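TetR/AcrR family transcriptional regulator (Bradyrhizobium diazoefficiens, PDB 6G8G) probably binds operator DNA as a dimeric TetR-family repressor and responds to flavonoids such as genistein, which it holds in its C-terminal domain. Local coordinates at residues 24-29 against 51-56; 145-150 against 166-171. One frame throughout, in Å; residues are numbered along the deposited sequence.

Contact 1: residues 24-29 against 51-56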
ATOM      1  N   ASP A  24      -0.949  31.024   8.574  1.00 98.33           N
ATOM      2  CA  ASP A  24      -0.353  29.830   9.166  1.00 99.00           C
ATOM      3  C   ASP A  24      -1.084  29.366  10.421  1.00 91.02           C
ATOM      4  O   ASP A  24      -1.224  28.166  10.651  1.00 95.28           O
ATOM      5  CB  ASP A  24       1.145  30.012   9.452  1.00107.16           C
ATOM      6  CG  ASP A  24       1.939  30.467   8.214  1.00119.02           C
ATOM      7  OD1 ASP A  24       1.656  30.017   7.072  1.00110.51           O
ATOM      8  OD2 ASP A  24       2.867  31.281   8.394  1.00129.80           O
ATOM      9  N   ILE A  25      -1.554  30.287  11.242  1.00 89.85           N
ATOM     10  CA  ILE A  25      -2.309  29.887  12.429  1.00 93.56           C
ATOM     11  C   ILE A  25      -3.554  29.128  12.013  1.00 88.98           C
ATOM     12  O   ILE A  25      -3.925  28.116  12.625  1.00 88.83           O
ATOM     13  CB  ILE A  25      -2.704  31.100  13.287  1.00104.56           C
ATOM     14  CG1 ILE A  25      -1.442  31.714  13.908  1.00118.81           C
ATOM     15  CG2 ILE A  25      -3.705  30.698  14.373  1.00106.17           C
ATOM     16  CD1 ILE A  25      -1.614  33.117  14.472  1.00117.88           C
ATOM     17  N   VAL A  26      -4.207  29.638  10.975  1.00 85.98           N
ATOM     18  CA  VAL A  26      -5.406  28.999  10.423  1.00 80.52           C
ATOM     19  C   VAL A  26      -5.076  27.607   9.899  1.00 76.72           C
ATOM     20  O   VAL A  26      -5.766  26.647  10.209  1.00 78.72           O
ATOM     21  CB  VAL A  26      -6.015  29.840   9.282  1.00 74.85           C
ATOM     22  CG1 VAL A  26      -6.961  29.002   8.443  1.00 69.60           C
ATOM     23  CG2 VAL A  26      -6.730  31.059   9.843  1.00 75.09           C
ATOM     24  N   ILE A  27      -4.006  27.512   9.126  1.00 73.33           N
ATOM     25  CA  ILE A  27      -3.529  26.236   8.635  1.00 74.93           C
ATOM     26  C   ILE A  27      -3.365  25.234   9.776  1.00 77.58           C
ATOM     27  O   ILE A  27      -3.912  24.137   9.711  1.00 76.24           O
ATOM     28  CB  ILE A  27      -2.192  26.400   7.900  1.00 77.17           C
ATOM     29  CG1 ILE A  27      -2.404  27.117   6.569  1.00 79.71           C
ATOM     30  CG2 ILE A  27      -1.500  25.064   7.693  1.00 80.09           C
ATOM     31  CD1 ILE A  27      -3.017  26.255   5.501  1.00 82.35           C
ATOM     32  N   ARG A  28      -2.622  25.597  10.819  1.00 78.55           N
ATOM     33  CA  ARG A  28      -2.371  24.645  11.904  1.00 84.81           C
ATOM     34  C   ARG A  28      -3.663  24.286  12.621  1.00 81.22           C
ATOM     35  O   ARG A  28      -3.854  23.160  13.052  1.00 90.23           O
ATOM     36  CB  ARG A  28      -1.347  25.176  12.912  1.00 94.08           C
ATOM     37  CG  ARG A  28       0.067  25.219  12.387  1.00104.02           C
ATOM     38  CD  ARG A  28       1.012  25.644  13.527  1.00117.67           C
ATOM     39  NE  ARG A  28       0.906  27.056  13.931  1.00129.86           N
ATOM     40  CZ  ARG A  28       1.422  28.086  13.250  1.00132.57           C
ATOM     41  NH1 ARG A  28       1.283  29.326  13.713  1.00125.45           N
ATOM     42  NH2 ARG A  28       2.050  27.899  12.088  1.00137.59           N
ATOM     43  N   ALA A  29      -4.574  25.233  12.734  1.00 78.31           N
ATOM     44  CA  ALA A  29      -5.835  24.948  13.408  1.00 79.24           C
ATOM     45  C   ALA A  29      -6.703  23.970  12.602  1.00 76.54           C
ATOM     46  O   ALA A  29      -7.415  23.129  13.169  1.00 79.03           O
ATOM     47  CB  ALA A  29      -6.591  26.234  13.660  1.00 76.64           C
ATOM     48  N   ALA A  51      -8.969  29.160  15.252  1.00 98.72           N
ATOM     49  CA  ALA A  51      -7.843  30.035  14.877  1.00 99.55           C
ATOM     50  C   ALA A  51      -7.960  31.448  15.425  1.00 96.42           C
ATOM     51  O   ALA A  51      -7.002  32.197  15.366  1.00 90.04           O
ATOM     52  CB  ALA A  51      -7.701  30.085  13.365  1.00104.35           C
ATOM     53  N   GLY A  52      -9.151  31.828  15.884  1.00 99.49           N
ATOM     54  CA  GLY A  52      -9.376  33.140  16.476  1.00 93.40           C
ATOM     55  C   GLY A  52      -9.466  34.251  15.449  1.00 92.07           C
ATOM     56  O   GLY A  52      -8.854  35.304  15.609  1.00 93.61           O
ATOM     57  N   VAL A  53     -10.266  34.032  14.412  1.00 86.67           N
ATOM     58  CA  VAL A  53     -10.484  35.031  13.377  1.00 84.30           C
ATOM     59  C   VAL A  53     -11.953  35.056  13.011  1.00 84.14           C
ATOM     60  O   VAL A  53     -12.702  34.140  13.346  1.00 81.40           O
ATOM     61  CB  VAL A  53      -9.693  34.704  12.103  1.00 82.50           C
ATOM     62  CG1 VAL A  53      -8.212  34.725  12.378  1.00 80.54           C
ATOM     63  CG2 VAL A  53     -10.083  33.344  11.558  1.00 82.93           C
ATOM     64  N   SER A  54     -12.367  36.095  12.302  1.00 86.71           N
ATOM     65  CA  SER A  54     -13.735  36.169  11.834  1.00 86.67           C
ATOM     66  C   SER A  54     -13.838  35.308  10.595  1.00 88.85           C
ATOM     67  O   SER A  54     -12.847  35.093   9.875  1.00 89.05           O
ATOM     68  CB  SER A  54     -14.109  37.613  11.508  1.00 89.53           C
ATOM     69  OG  SER A  54     -13.295  38.099  10.455  1.00 92.13           O
ATOM     70  N   LYS A  55     -15.047  34.844  10.320  1.00 84.88           N
ATOM     71  CA  LYS A  55     -15.298  34.203   9.049  1.00 87.04           C
ATOM     72  C   LYS A  55     -14.865  35.068   7.870  1.00 82.74           C
ATOM     73  O   LYS A  55     -14.419  34.542   6.860  1.00 88.20           O
ATOM     74  CB  LYS A  55     -16.758  33.760   8.918  1.00 94.64           C
ATOM     75  CG  LYS A  55     -16.908  32.321   9.360  1.00101.84           C
ATOM     76  CD  LYS A  55     -18.273  31.935   9.749  1.00115.81           C
ATOM     77  CE  LYS A  55     -19.316  32.460   8.794  1.00126.39           C
ATOM     78  NZ  LYS A  55     -20.656  32.031   9.256  1.00131.43           N
ATOM     79  N   ALA A  56     -15.017  36.383   7.973  1.00 83.20           N
ATOM     80  CA  ALA A  56     -14.636  37.263   6.863  1.00 83.76           C
ATOM     81  C   ALA A  56     -13.164  37.095   6.574  1.00 87.29           C
ATOM     82  O   ALA A  56     -12.765  36.924   5.408  1.00 92.36           O
ATOM     83  CB  ALA A  56     -14.949  38.710   7.192  1.00 86.43           C
TER
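A51 presses its methyl group into the flank of helix 23-37, where it meets I25, V26 and A29. The backbones come closest at V26, whose CA lies 5.2 Å from CA of A51; CG2 of V26 is 3.8 Å from CB of A51. With CG1 anti to the backbone N (chi1 162°), V26 has CG2 anti to the carbonyl carbon, the branch that meets A51. One turn further along the helix the A29 methyl, CB, meets the same A51 CB at 4.0 Å. I25 reaches in from the margin, its CG2 lying 3.8 Å from the carbonyl O of A51.

Past A51 the contact thins quickly toward solvent. The chain turns away at exposed G52 in a Schellman motif, and V53 makes one loose touch, CG2 to V26 CG2 at 4.4 Å. Exposed S54, at the N-cap position of helix 55-61, shares a hydrogen bond between its OG and OG1 of T57. V26, by contrast, is buried and also packs against F62 and L68. No hydrogen bond joins the two segments: the end of the first helix of the probable helix-turn-helix, and the turn after it, are held against helix 23-37 here by apolar contact, and small alanine methyls permit the close approach.

Contact 2: residues 145-150 against 166-171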
ATOM      1  N   ARG A 145      11.132  12.621  -9.804  1.00 56.06           N
ATOM      2  CA  ARG A 145      12.506  12.968  -9.432  1.00 58.04           C
ATOM      3  C   ARG A 145      13.451  11.869  -9.759  1.00 57.37           C
ATOM      4  O   ARG A 145      14.548  12.100 -10.242  1.00 60.31           O
ATOM      5  CB  ARG A 145      12.634  13.268  -7.951  1.00 64.66           C
ATOM      6  CG  ARG A 145      12.309  14.705  -7.637  1.00 79.66           C
ATOM      7  CD  ARG A 145      11.953  14.856  -6.188  1.00 92.71           C
ATOM      8  NE  ARG A 145      13.021  14.513  -5.264  1.00101.65           N
ATOM      9  CZ  ARG A 145      13.823  15.396  -4.678  1.00104.08           C
ATOM     10  NH1 ARG A 145      13.780  16.681  -4.989  1.00 96.97           N
ATOM     11  NH2 ARG A 145      14.709  14.957  -3.801  1.00112.09           N
ATOM     12  N   LEU A 146      13.055  10.651  -9.430  1.00 58.76           N
ATOM     13  CA  LEU A 146      13.932   9.527  -9.649  1.00 59.26           C
ATOM     14  C   LEU A 146      14.071   9.325 -11.131  1.00 58.40           C
ATOM     15  O   LEU A 146      15.137   9.009 -11.622  1.00 56.51           O
ATOM     16  CB  LEU A 146      13.371   8.288  -8.977  1.00 58.47           C
ATOM     17  CG  LEU A 146      14.226   7.046  -9.165  1.00 59.69           C
ATOM     18  CD1 LEU A 146      15.638   7.278  -8.699  1.00 61.20           C
ATOM     19  CD2 LEU A 146      13.618   5.876  -8.418  1.00 64.29           C
ATOM     20  N   ALA A 147      12.967   9.492 -11.843  1.00 62.26           N
ATOM     21  CA  ALA A 147      12.967   9.267 -13.271  1.00 60.66           C
ATOM     22  C   ALA A 147      13.972  10.191 -13.917  1.00 60.54           C
ATOM     23  O   ALA A 147      14.717   9.773 -14.791  1.00 65.10           O
ATOM     24  CB  ALA A 147      11.579   9.469 -13.845  1.00 60.36           C
ATOM     25  N   GLN A 148      14.064  11.425 -13.462  1.00 59.99           N
ATOM     26  CA  GLN A 148      15.029  12.322 -14.079  1.00 68.13           C
ATOM     27  C   GLN A 148      16.448  11.852 -13.826  1.00 66.49           C
ATOM     28  O   GLN A 148      17.295  11.869 -14.714  1.00 77.40           O
ATOM     29  CB  GLN A 148      14.848  13.750 -13.580  1.00 72.82           C
ATOM     30  CG  GLN A 148      13.477  14.323 -13.928  1.00 79.66           C
ATOM     31  CD  GLN A 148      13.277  15.719 -13.389  1.00 85.84           C
ATOM     32  OE1 GLN A 148      14.142  16.573 -13.535  1.00102.41           O
ATOM     33  NE2 GLN A 148      12.135  15.958 -12.751  1.00 90.56           N
ATOM     34  N   PHE A 149      16.722  11.352 -12.646  1.00 62.77           N
ATOM     35  CA  PHE A 149      18.038  10.737 -12.430  1.00 61.07           C
ATOM     36  C   PHE A 149      18.256   9.529 -13.344  1.00 61.91           C
ATOM     37  O   PHE A 149      19.349   9.328 -13.855  1.00 66.79           O
ATOM     38  CB  PHE A 149      18.209  10.311 -10.983  1.00 57.01           C
ATOM     39  CG  PHE A 149      19.424   9.500 -10.753  1.00 59.06           C
ATOM     40  CD1 PHE A 149      20.689  10.076 -10.786  1.00 64.39           C
ATOM     41  CD2 PHE A 149      19.325   8.131 -10.549  1.00 59.42           C
ATOM     42  CE1 PHE A 149      21.837   9.302 -10.565  1.00 65.06           C
ATOM     43  CE2 PHE A 149      20.461   7.355 -10.329  1.00 61.41           C
ATOM     44  CZ  PHE A 149      21.712   7.941 -10.329  1.00 62.27           C
ATOM     45  N   LEU A 150      17.237   8.694 -13.524  1.00 58.53           N
ATOM     46  CA  LEU A 150      17.424   7.522 -14.350  1.00 61.33           C
ATOM     47  C   LEU A 150      17.657   7.910 -15.812  1.00 63.69           C
ATOM     48  O   LEU A 150      18.352   7.193 -16.503  1.00 69.91           O
ATOM     49  CB  LEU A 150      16.270   6.532 -14.206  1.00 62.01           C
ATOM     50  CG  LEU A 150      16.057   5.927 -12.805  1.00 62.66           C
ATOM     51  CD1 LEU A 150      14.902   4.930 -12.811  1.00 60.22           C
ATOM     52  CD2 LEU A 150      17.306   5.266 -12.264  1.00 62.45           C
ATOM     53  N   GLU A 166       8.361   4.447 -15.777  1.00 61.22           N
ATOM     54  CA  GLU A 166       8.125   3.061 -15.563  1.00 60.70           C
ATOM     55  C   GLU A 166       9.263   2.511 -14.727  1.00 54.59           C
ATOM     56  O   GLU A 166       9.036   1.804 -13.764  1.00 54.18           O
ATOM     57  CB  GLU A 166       7.988   2.345 -16.917  1.00 67.74           C
ATOM     58  CG  GLU A 166       7.690   0.844 -16.849  1.00 75.33           C
ATOM     59  CD  GLU A 166       7.292   0.227 -18.186  1.00 86.33           C
ATOM     60  OE1 GLU A 166       8.132   0.206 -19.134  1.00 91.24           O
ATOM     61  OE2 GLU A 166       6.117  -0.216 -18.274  1.00 84.45           O
ATOM     62  N   ALA A 167      10.494   2.841 -15.088  1.00 54.71           N
ATOM     63  CA  ALA A 167      11.649   2.266 -14.386  1.00 54.79           C
ATOM     64  C   ALA A 167      11.742   2.786 -12.979  1.00 52.83           C
ATOM     65  O   ALA A 167      12.079   2.057 -12.066  1.00 51.01           O
ATOM     66  CB  ALA A 167      12.928   2.557 -15.122  1.00 55.03           C
ATOM     67  N   ALA A 168      11.440   4.051 -12.797  1.00 53.09           N
ATOM     68  CA  ALA A 168      11.467   4.622 -11.464  1.00 53.86           C
ATOM     69  C   ALA A 168      10.453   3.902 -10.604  1.00 54.69           C
ATOM     70  O   ALA A 168      10.727   3.524  -9.470  1.00 56.91           O
ATOM     71  CB  ALA A 168      11.163   6.109 -11.523  1.00 55.04           C
ATOM     72  N   ASN A 169       9.264   3.722 -11.140  1.00 54.37           N
ATOM     73  CA  ASN A 169       8.204   3.092 -10.374  1.00 54.32           C
ATOM     74  C   ASN A 169       8.559   1.649 -10.021  1.00 52.47           C
ATOM     75  O   ASN A 169       8.221   1.140  -8.957  1.00 53.22           O
ATOM     76  CB  ASN A 169       6.920   3.179 -11.173  1.00 56.78           C
ATOM     77  CG  ASN A 169       5.738   2.617 -10.460  1.00 58.66           C
ATOM     78  OD1 ASN A 169       5.110   1.774 -11.015  1.00 65.97           O
ATOM     79  ND2 ASN A 169       5.398   3.111  -9.267  1.00 61.17           N
ATOM     80  N   GLN A 170       9.296   1.000 -10.897  1.00 54.54           N
ATOM     81  CA  GLN A 170       9.683  -0.361 -10.651  1.00 55.15           C
ATOM     82  C   GLN A 170      10.708  -0.429  -9.561  1.00 53.86           C
ATOM     83  O   GLN A 170      10.614  -1.259  -8.664  1.00 57.70           O
ATOM     84  CB  GLN A 170      10.199  -0.980 -11.928  1.00 56.41           C
ATOM     85  CG  GLN A 170       9.054  -1.254 -12.881  1.00 57.25           C
ATOM     86  CD  GLN A 170       9.504  -1.496 -14.307  1.00 61.65           C
ATOM     87  OE1 GLN A 170      10.549  -1.013 -14.748  1.00 66.09           O
ATOM     88  NE2 GLN A 170       8.705  -2.258 -15.042  1.00 60.71           N
ATOM     89  N   PHE A 171      11.652   0.484  -9.599  1.00 53.55           N
ATOM     90  CA  PHE A 171      12.657   0.560  -8.533  1.00 55.96           C
ATOM     91  C   PHE A 171      12.014   0.745  -7.168  1.00 50.36           C
ATOM     92  O   PHE A 171      12.347   0.064  -6.217  1.00 50.72           O
ATOM     93  CB  PHE A 171      13.638   1.702  -8.794  1.00 55.39           C
ATOM     94  CG  PHE A 171      14.640   1.877  -7.718  1.00 55.81           C
ATOM     95  CD1 PHE A 171      15.759   1.077  -7.676  1.00 58.45           C
ATOM     96  CD2 PHE A 171      14.482   2.840  -6.761  1.00 54.92           C
ATOM     97  CE1 PHE A 171      16.700   1.238  -6.683  1.00 57.44           C
ATOM     98  CE2 PHE A 171      15.429   3.016  -5.764  1.00 53.96           C
ATOM     99  CZ  PHE A 171      16.534   2.215  -5.722  1.00 54.28           C
TER
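L146, A147 and L150 close around the methyl group of A168, which projects from helix 164-176 toward helix 139-155. CB of A168 lies 3.8 Å from the backbone N of A147 and 4.1 Å from CB of A147. L146 lies alongside the same methyl with CB, CG and CD2, each about 4.0 Å from CB of A168. L150 supplies its CD1 branch, which rests over the backbone at 3.6 Å from N of A168 and also meets the A167 methyl, CB, at 3.9 Å.

The other half of the first shell is L146 against F171. Here L146 CD2 touches ring atom CD2 of F171 at 3.6 Å, approaching the ring obliquely, and the two side chains cross at about a right angle. With CG anti to the backbone N (chi1 179°), L146 extends across the gap and can meet A168 and F171 at once.

Further out, the ring of F171 stacks edge-to-face with F206 and touches L97 of helix 93-109, while F100 of that helix touches L146. L159 and F161, in the loop between the two helices, pack on L150, and I143, a turn earlier on helix 139-155, also touches A168. On the outer side of helix 164-176, Q170 packs against F205 of the second subunit and E166 against A201 of that subunit.

The axes of the segments 145-150 and 166-171 approach to 8.4 Å, with their directions at 115°, a spacing that small A147 and A168 allow where the backbones come nearest. The contact does not line the genistein pocket; all six touching residues are buried, as expected for the core of the all-helical C-terminal domain of a TetR-family regulator.

From the N terminus, helix 23-37 leads to helix 44-51, and contact 1 closes this first loop when A51 and V53 come back to the start of helix 23-37. The chain then runs through helix 55-61 and the long helix 65-82 into the C-terminal domain. Contact 2 closes a shorter loop there, bringing helix 164-176 back onto helix 139-155. The two loops follow one another, neither nesting nor crossing. Their centres lie 40 Å apart on opposite sides of the chain's centre, and they do not touch. Contact 1 belongs to the probable DNA-binding region, contact 2 to the ligand-binding domain.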